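Long-range contacts in neutral proteinase inhibitor ScNPI (Streptomyces caespitosus, PDB 4HWX), which inhibits serine peptidases as a homodimeric member of the subtilisin inhibitor family and probably also targets a second class of peptidase: residues A[58-63]-A[107-112]; A[68-73]-A[99-104]. All coordinates share one frame; numbering follows the deposited sequence.

Contact 1 (A[58-63]-A[107-112])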
ATOM      1  N   ASN A  58     -14.974  -0.423   6.336  1.00 30.70           N
ATOM      2  CA  ASN A  58     -16.350  -0.304   5.818  1.00 30.12           C
ATOM      3  C   ASN A  58     -17.018   0.944   6.438  1.00 32.81           C
ATOM      4  O   ASN A  58     -17.983   1.464   5.887  1.00 31.76           O
ATOM      5  CB  ASN A  58     -17.180  -1.555   6.135  1.00 31.00           C
ATOM      6  CG  ASN A  58     -16.957  -2.702   5.192  1.00 46.86           C
ATOM      7  OD1 ASN A  58     -16.369  -2.563   4.118  1.00 41.19           O
ATOM      8  ND2 ASN A  58     -17.439  -3.870   5.582  1.00 38.86           N
ATOM      9  N   ARG A  59     -16.490   1.411   7.595  1.00 30.74           N
ATOM     10  CA  ARG A  59     -16.967   2.609   8.299  1.00 31.20           C
ATOM     11  C   ARG A  59     -16.610   3.899   7.536  1.00 32.56           C
ATOM     12  O   ARG A  59     -17.111   4.959   7.907  1.00 32.33           O
ATOM     13  CB  ARG A  59     -16.452   2.663   9.754  1.00 30.08           C
ATOM     14  CG  ARG A  59     -17.122   1.602  10.612  1.00 34.42           C
ATOM     15  CD  ARG A  59     -16.618   1.530  12.036  1.00 38.98           C
ATOM     16  NE  ARG A  59     -17.161   0.335  12.683  1.00 50.72           N
ATOM     17  CZ  ARG A  59     -16.624  -0.288  13.730  1.00 64.61           C
ATOM     18  NH1 ARG A  59     -15.507   0.171  14.284  1.00 49.57           N
ATOM     19  NH2 ARG A  59     -17.195  -1.374  14.226  1.00 55.48           N
ATOM     20  N   LEU A  60     -15.779   3.817   6.459  1.00 28.74           N
ATOM     21  CA  LEU A  60     -15.478   4.977   5.594  1.00 27.75           C
ATOM     22  C   LEU A  60     -16.726   5.316   4.747  1.00 32.53           C
ATOM     23  O   LEU A  60     -16.869   6.435   4.280  1.00 32.01           O
ATOM     24  CB  LEU A  60     -14.262   4.722   4.671  1.00 27.01           C
ATOM     25  CG  LEU A  60     -12.879   4.606   5.337  1.00 30.63           C
ATOM     26  CD1 LEU A  60     -11.814   4.287   4.324  1.00 29.86           C
ATOM     27  CD2 LEU A  60     -12.503   5.872   6.088  1.00 32.93           C
ATOM     28  N   LEU A  61     -17.608   4.324   4.535  1.00 30.32           N
ATOM     29  CA  LEU A  61     -18.844   4.513   3.791  1.00 31.31           C
ATOM     30  C   LEU A  61     -19.894   5.007   4.759  1.00 35.98           C
ATOM     31  O   LEU A  61     -19.903   4.582   5.916  1.00 35.79           O
ATOM     32  CB  LEU A  61     -19.297   3.215   3.092  1.00 32.17           C
ATOM     33  CG  LEU A  61     -18.566   2.843   1.799  1.00 37.89           C
ATOM     34  CD1 LEU A  61     -17.300   2.124   2.089  1.00 39.20           C
ATOM     35  CD2 LEU A  61     -19.414   1.922   0.957  1.00 41.16           C
ATOM     36  N   ALA A  62     -20.726   5.956   4.323  1.00 32.82           N
ATOM     37  CA  ALA A  62     -21.787   6.505   5.176  1.00 33.93           C
ATOM     38  C   ALA A  62     -23.080   6.640   4.385  1.00 37.65           C
ATOM     39  O   ALA A  62     -23.025   6.762   3.157  1.00 35.56           O
ATOM     40  CB  ALA A  62     -21.358   7.858   5.728  1.00 35.39           C
ATOM     41  N   ALA A  63     -24.249   6.570   5.071  1.00 34.50           N
ATOM     42  CA  ALA A  63     -25.553   6.762   4.426  1.00 33.86           C
ATOM     43  C   ALA A  63     -25.496   8.104   3.674  1.00 34.32           C
ATOM     44  O   ALA A  63     -25.072   9.119   4.247  1.00 33.85           O
ATOM     45  CB  ALA A  63     -26.671   6.759   5.480  1.00 35.68           C
ATOM     46  N   ASN A 107     -18.994  10.111   1.376  1.00 51.69           N
ATOM     47  CA  ASN A 107     -19.221  11.374   2.103  1.00 55.24           C
ATOM     48  C   ASN A 107     -18.539  12.490   1.331  1.00 62.23           C
ATOM     49  O   ASN A 107     -18.831  12.725   0.155  1.00 63.56           O
ATOM     50  CB  ASN A 107     -18.603  11.189   3.530  1.00 60.44           C
ATOM     51  CG  ASN A 107     -19.099  12.046   4.657  1.00 94.00           C
ATOM     52  OD1 ASN A 107     -18.322  12.779   5.280  1.00 92.74           O
ATOM     53  ND2 ASN A 107     -20.343  11.837   5.061  1.00 87.97           N
ATOM     54  N   SER A 108     -17.617  13.145   2.009  1.00 58.15           N
ATOM     55  CA  SER A 108     -16.609  14.091   1.564  1.00 57.50           C
ATOM     56  C   SER A 108     -15.391  13.701   2.412  1.00 57.20           C
ATOM     57  O   SER A 108     -14.534  14.528   2.752  1.00 57.57           O
ATOM     58  CB  SER A 108     -17.077  15.534   1.737  1.00 62.65           C
ATOM     59  OG  SER A 108     -17.753  15.972   0.571  1.00 70.68           O
ATOM     60  N   ASN A 109     -15.374  12.378   2.774  1.00 48.97           N
ATOM     61  CA  ASN A 109     -14.400  11.672   3.594  1.00 46.48           C
ATOM     62  C   ASN A 109     -13.024  11.986   3.083  1.00 46.16           C
ATOM     63  O   ASN A 109     -12.744  11.773   1.898  1.00 47.73           O
ATOM     64  CB  ASN A 109     -14.674  10.165   3.575  1.00 48.62           C
ATOM     65  CG  ASN A 109     -13.974   9.383   4.648  1.00 44.95           C
ATOM     66  OD1 ASN A 109     -12.772   9.196   4.610  1.00 38.07           O
ATOM     67  ND2 ASN A 109     -14.713   8.918   5.627  1.00 34.21           N
ATOM     68  N   PRO A 110     -12.161  12.558   3.933  1.00 38.52           N
ATOM     69  CA  PRO A 110     -10.831  12.969   3.446  1.00 38.08           C
ATOM     70  C   PRO A 110     -10.039  11.832   2.779  1.00 39.57           C
ATOM     71  O   PRO A 110      -9.316  12.105   1.836  1.00 37.30           O
ATOM     72  CB  PRO A 110     -10.136  13.458   4.718  1.00 40.59           C
ATOM     73  CG  PRO A 110     -11.256  13.889   5.599  1.00 44.75           C
ATOM     74  CD  PRO A 110     -12.339  12.896   5.359  1.00 39.37           C
ATOM     75  N   VAL A 111     -10.227  10.563   3.222  1.00 34.66           N
ATOM     76  CA  VAL A 111      -9.480   9.400   2.716  1.00 31.00           C
ATOM     77  C   VAL A 111      -9.513   9.332   1.184  1.00 33.87           C
ATOM     78  O   VAL A 111      -8.435   9.266   0.588  1.00 32.27           O
ATOM     79  CB  VAL A 111      -9.913   8.059   3.363  1.00 32.73           C
ATOM     80  CG1 VAL A 111      -9.151   6.883   2.743  1.00 31.28           C
ATOM     81  CG2 VAL A 111      -9.679   8.095   4.873  1.00 32.64           C
ATOM     82  N   TYR A 112     -10.702   9.393   0.561  1.00 30.58           N
ATOM     83  CA  TYR A 112     -10.791   9.332  -0.898  1.00 31.01           C
ATOM     84  C   TYR A 112     -11.024  10.708  -1.544  1.00 37.04           C
ATOM     85  O   TYR A 112     -11.467  10.775  -2.693  1.00 36.65           O
ATOM     86  CB  TYR A 112     -11.835   8.301  -1.351  1.00 30.22           C
ATOM     87  CG  TYR A 112     -11.328   6.896  -1.099  1.00 29.75           C
ATOM     88  CD1 TYR A 112     -10.350   6.329  -1.924  1.00 31.61           C
ATOM     89  CD2 TYR A 112     -11.685   6.202   0.057  1.00 29.17           C
ATOM     90  CE1 TYR A 112      -9.788   5.082  -1.634  1.00 31.04           C
ATOM     91  CE2 TYR A 112     -11.166   4.932   0.328  1.00 29.35           C
ATOM     92  CZ  TYR A 112     -10.221   4.376  -0.521  1.00 32.07           C
ATOM     93  OH  TYR A 112      -9.688   3.137  -0.244  1.00 29.91           O
TER
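Asn109 OD1, which packs against Leu60 CD2, accepts a hydrogen bond from Val111 N at 3.2 Å. Because the donor is two residues on, this is an Asx turn; the N-H...O angle of 147° and the donor's place in the carbonyl plane, on a lone pair, support the bond. With CG anti to the backbone N (chi1 -165°), the amide reaches Leu60, whose side chain it crosses at about a right angle: Asn109 OD1 lies 3.6 Å from Leu60 CD2, and Asn109 ND2 3.6 Å from Leu60 O. Both methyls of Leu60 pack on Val111, CD2 on CG2 at 3.8 Å and CD1 on CG1 at 4.0 Å; CD1 also reaches the edge of the Tyr112 ring near its plane, 4.1 Å from CE2. The contact thus packs the 3-10 turn and loop after helix 43-52 against the C-terminal segment after helix 99-105, and the Tyr112 hydroxyl is hydrogen-bonded to Thr80 O on strand 77-82. A leucine in place of Asn109 would probably leave Val111 N without its side-chain acceptor and free the turn to shift against Leu60. Cohesion is therefore mainly van der Waals, centred on buried Leu60, while the Asx turn helps to hold the amide and Val111 in place against it.

Contact 2 (A[68-73]-A[99-104])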
ATOM      1  N   LEU A  68     -29.349  13.659  -2.648  1.00 28.58           N
ATOM      2  CA  LEU A  68     -28.529  13.348  -3.816  1.00 28.35           C
ATOM      3  C   LEU A  68     -29.246  12.390  -4.775  1.00 30.73           C
ATOM      4  O   LEU A  68     -29.990  11.512  -4.342  1.00 27.93           O
ATOM      5  CB  LEU A  68     -27.175  12.735  -3.412  1.00 29.04           C
ATOM      6  CG  LEU A  68     -26.219  13.635  -2.568  1.00 35.41           C
ATOM      7  CD1 LEU A  68     -24.989  12.854  -2.144  1.00 34.70           C
ATOM      8  CD2 LEU A  68     -25.795  14.890  -3.330  1.00 37.25           C
ATOM      9  N   VAL A  69     -29.028  12.591  -6.075  1.00 28.24           N
ATOM     10  CA  VAL A  69     -29.579  11.742  -7.127  1.00 28.66           C
ATOM     11  C   VAL A  69     -28.425  11.283  -8.011  1.00 30.96           C
ATOM     12  O   VAL A  69     -27.485  12.049  -8.240  1.00 31.65           O
ATOM     13  CB  VAL A  69     -30.738  12.403  -7.942  1.00 33.60           C
ATOM     14  CG1 VAL A  69     -31.964  12.680  -7.060  1.00 33.07           C
ATOM     15  CG2 VAL A  69     -30.287  13.684  -8.655  1.00 35.87           C
ATOM     16  N   CYS A  70     -28.475  10.033  -8.500  1.00 27.38           N
ATOM     17  CA  CYS A  70     -27.418   9.490  -9.370  1.00 27.30           C
ATOM     18  C   CYS A  70     -28.032   8.787 -10.578  1.00 29.56           C
ATOM     19  O   CYS A  70     -29.088   8.140 -10.443  1.00 26.09           O
ATOM     20  CB  CYS A  70     -26.510   8.519  -8.602  1.00 28.17           C
ATOM     21  SG  CYS A  70     -25.287   9.307  -7.502  1.00 31.93           S
ATOM     22  N   PRO A  71     -27.324   8.804 -11.728  1.00 28.92           N
ATOM     23  CA  PRO A  71     -27.750   7.947 -12.849  1.00 29.21           C
ATOM     24  C   PRO A  71     -27.504   6.483 -12.434  1.00 31.01           C
ATOM     25  O   PRO A  71     -26.646   6.208 -11.574  1.00 28.50           O
ATOM     26  CB  PRO A  71     -26.861   8.412 -14.011  1.00 31.06           C
ATOM     27  CG  PRO A  71     -25.606   8.886 -13.354  1.00 35.42           C
ATOM     28  CD  PRO A  71     -26.027   9.467 -12.016  1.00 31.17           C
ATOM     29  N   MET A  72     -28.243   5.541 -13.032  1.00 29.63           N
ATOM     30  CA  MET A  72     -28.141   4.134 -12.609  1.00 28.06           C
ATOM     31  C   MET A  72     -27.361   3.255 -13.572  1.00 31.76           C
ATOM     32  O   MET A  72     -27.316   2.041 -13.367  1.00 31.56           O
ATOM     33  CB  MET A  72     -29.548   3.554 -12.383  1.00 30.21           C
ATOM     34  CG  MET A  72     -30.301   4.253 -11.259  1.00 32.86           C
ATOM     35  SD  MET A  72     -29.787   3.632  -9.666  1.00 35.83           S
ATOM     36  CE  MET A  72     -28.555   4.750  -9.237  1.00 31.67           C
ATOM     37  N   TYR A  73     -26.665   3.833 -14.553  1.00 28.52           N
ATOM     38  CA  TYR A  73     -25.857   2.992 -15.444  1.00 29.02           C
ATOM     39  C   TYR A  73     -24.769   2.284 -14.644  1.00 33.30           C
ATOM     40  O   TYR A  73     -24.293   2.806 -13.613  1.00 31.86           O
ATOM     41  CB  TYR A  73     -25.258   3.812 -16.610  1.00 30.76           C
ATOM     42  CG  TYR A  73     -24.372   4.955 -16.168  1.00 31.12           C
ATOM     43  CD1 TYR A  73     -23.077   4.721 -15.709  1.00 32.03           C
ATOM     44  CD2 TYR A  73     -24.780   6.279 -16.320  1.00 31.69           C
ATOM     45  CE1 TYR A  73     -22.269   5.762 -15.266  1.00 31.66           C
ATOM     46  CE2 TYR A  73     -23.960   7.336 -15.930  1.00 31.50           C
ATOM     47  CZ  TYR A  73     -22.706   7.068 -15.391  1.00 33.13           C
ATOM     48  OH  TYR A  73     -21.860   8.076 -15.020  1.00 28.78           O
ATOM     49  N   THR A  99     -19.276   6.305 -10.641  1.00 28.11           N
ATOM     50  CA  THR A  99     -18.598   7.367  -9.883  1.00 27.73           C
ATOM     51  C   THR A  99     -19.544   8.202  -9.052  1.00 28.99           C
ATOM     52  O   THR A  99     -19.150   8.629  -7.958  1.00 27.16           O
ATOM     53  CB  THR A  99     -17.780   8.272 -10.800  1.00 34.35           C
ATOM     54  OG1 THR A  99     -18.661   8.909 -11.729  1.00 37.65           O
ATOM     55  CG2 THR A  99     -16.662   7.507 -11.509  1.00 29.80           C
ATOM     56  N   CYS A 100     -20.777   8.455  -9.543  1.00 26.50           N
ATOM     57  CA  CYS A 100     -21.751   9.237  -8.779  1.00 26.37           C
ATOM     58  C   CYS A 100     -22.081   8.507  -7.462  1.00 27.82           C
ATOM     59  O   CYS A 100     -22.133   9.136  -6.406  1.00 26.53           O
ATOM     60  CB  CYS A 100     -23.012   9.497  -9.601  1.00 27.81           C
ATOM     61  SG  CYS A 100     -24.234  10.542  -8.754  1.00 32.42           S
ATOM     62  N   VAL A 101     -22.352   7.195  -7.540  1.00 25.55           N
ATOM     63  CA  VAL A 101     -22.691   6.347  -6.377  1.00 25.23           C
ATOM     64  C   VAL A 101     -21.488   6.307  -5.392  1.00 28.02           C
ATOM     65  O   VAL A 101     -21.666   6.406  -4.172  1.00 25.93           O
ATOM     66  CB  VAL A 101     -23.148   4.917  -6.798  1.00 27.93           C
ATOM     67  CG1 VAL A 101     -23.424   4.040  -5.566  1.00 27.35           C
ATOM     68  CG2 VAL A 101     -24.395   4.982  -7.690  1.00 27.61           C
ATOM     69  N   MET A 102     -20.283   6.237  -5.933  1.00 25.72           N
ATOM     70  CA  MET A 102     -19.066   6.270  -5.125  1.00 24.78           C
ATOM     71  C   MET A 102     -18.991   7.555  -4.321  1.00 27.96           C
ATOM     72  O   MET A 102     -18.822   7.500  -3.092  1.00 27.21           O
ATOM     73  CB  MET A 102     -17.822   6.132  -6.014  1.00 25.93           C
ATOM     74  CG  MET A 102     -16.551   6.384  -5.241  1.00 28.88           C
ATOM     75  SD  MET A 102     -15.069   6.084  -6.225  1.00 31.51           S
ATOM     76  CE  MET A 102     -13.878   7.171  -5.283  1.00 30.19           C
ATOM     77  N   SER A 103     -19.158   8.704  -5.009  1.00 27.26           N
ATOM     78  CA  SER A 103     -19.122  10.027  -4.369  1.00 28.97           C
ATOM     79  C   SER A 103     -20.195  10.139  -3.273  1.00 32.91           C
ATOM     80  O   SER A 103     -19.883  10.598  -2.151  1.00 30.91           O
ATOM     81  CB  SER A 103     -19.283  11.138  -5.405  1.00 32.94           C
ATOM     82  OG  SER A 103     -19.340  12.408  -4.777  1.00 44.02           O
ATOM     83  N   ALA A 104     -21.427   9.659  -3.563  1.00 29.02           N
ATOM     84  CA  ALA A 104     -22.544   9.722  -2.606  1.00 29.24           C
ATOM     85  C   ALA A 104     -22.244   8.953  -1.306  1.00 32.66           C
ATOM     86  O   ALA A 104     -22.550   9.451  -0.213  1.00 31.86           O
ATOM     87  CB  ALA A 104     -23.824   9.187  -3.237  1.00 30.24           C
TER
HETATM   88  O   HOH W   1     -21.466   8.648 -12.507  1.00 30.93           O
HETATM   89  O   HOH W   2     -18.503   8.853 -14.670  1.00 41.46           O
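The covalent link joins Cys70 to Cys100, with the two SG atoms 2.0 Å apart and a chi3 of -81°, close to the perpendicular twist favoured by disulfides. The halves leave their backbones differently: Cys70 SG lies anti to its carbonyl carbon (chi1 -77°), while Cys100 SG swings anti to the helix N (chi1 -177°), and the two sulfurs meet between loop and helix.

Apolar contacts flank the bridge. Leu68 sends its CD1 branch to within 4.0 Å of Ala104 CB, one helical turn beyond Cys100, and Pro71 sets its CD alongside Cys100 CB at 3.9 Å. Val101 CG2 receives Cys70 CB at 4.2 Å and, more loosely, the end methyl of Met72.

Polar contacts run through water. One water accepts a hydrogen bond from Cys100 N and lies 2.6 Å from Tyr73 OH; a second joins Thr99 OG1 to the same hydroxyl, weakly on the tyrosine side.

Cys70-Pro71-Met72-Tyr73 corresponds to the reactive-site loop of SSI-family inhibitors, where Met72 is probably P1 and Met72-Tyr73 the scissile bond. Asn98 gives ND2 to Pro71 O and Tyr73 O and OD1 to Val101 N; with the disulfide it ties this loop to helix 99-105, consistent with a shape held for the peptidase. The loop thus lies on the outer side of that helix, just before strand 77-82, while Met102 packs on Val77 and Val79 of the strand.

Overall arrangement
The long loop between helix 43-52 and strand 77-82 supplies one segment to each contact, and the chain from residue 99 onward supplies both partners. In sequence the order is 58-63, 68-73, 99-104, 107-112, so the chain between the two halves of contact 1 contains both halves of contact 2. Their centres lie 14 Å apart, contact 1 about 7 Å and contact 2 about 17 Å from the centre of the chain. One is therefore partly buried, near helix 43-52 and the antiparallel sheet, and the other is a disulfide-held surface contact on helix 99-105. Contact 2 thus holds the probable reactive-site loop at the outer end of the molecule, while contact 1 probably roots the earlier part of the same loop nearer the centre.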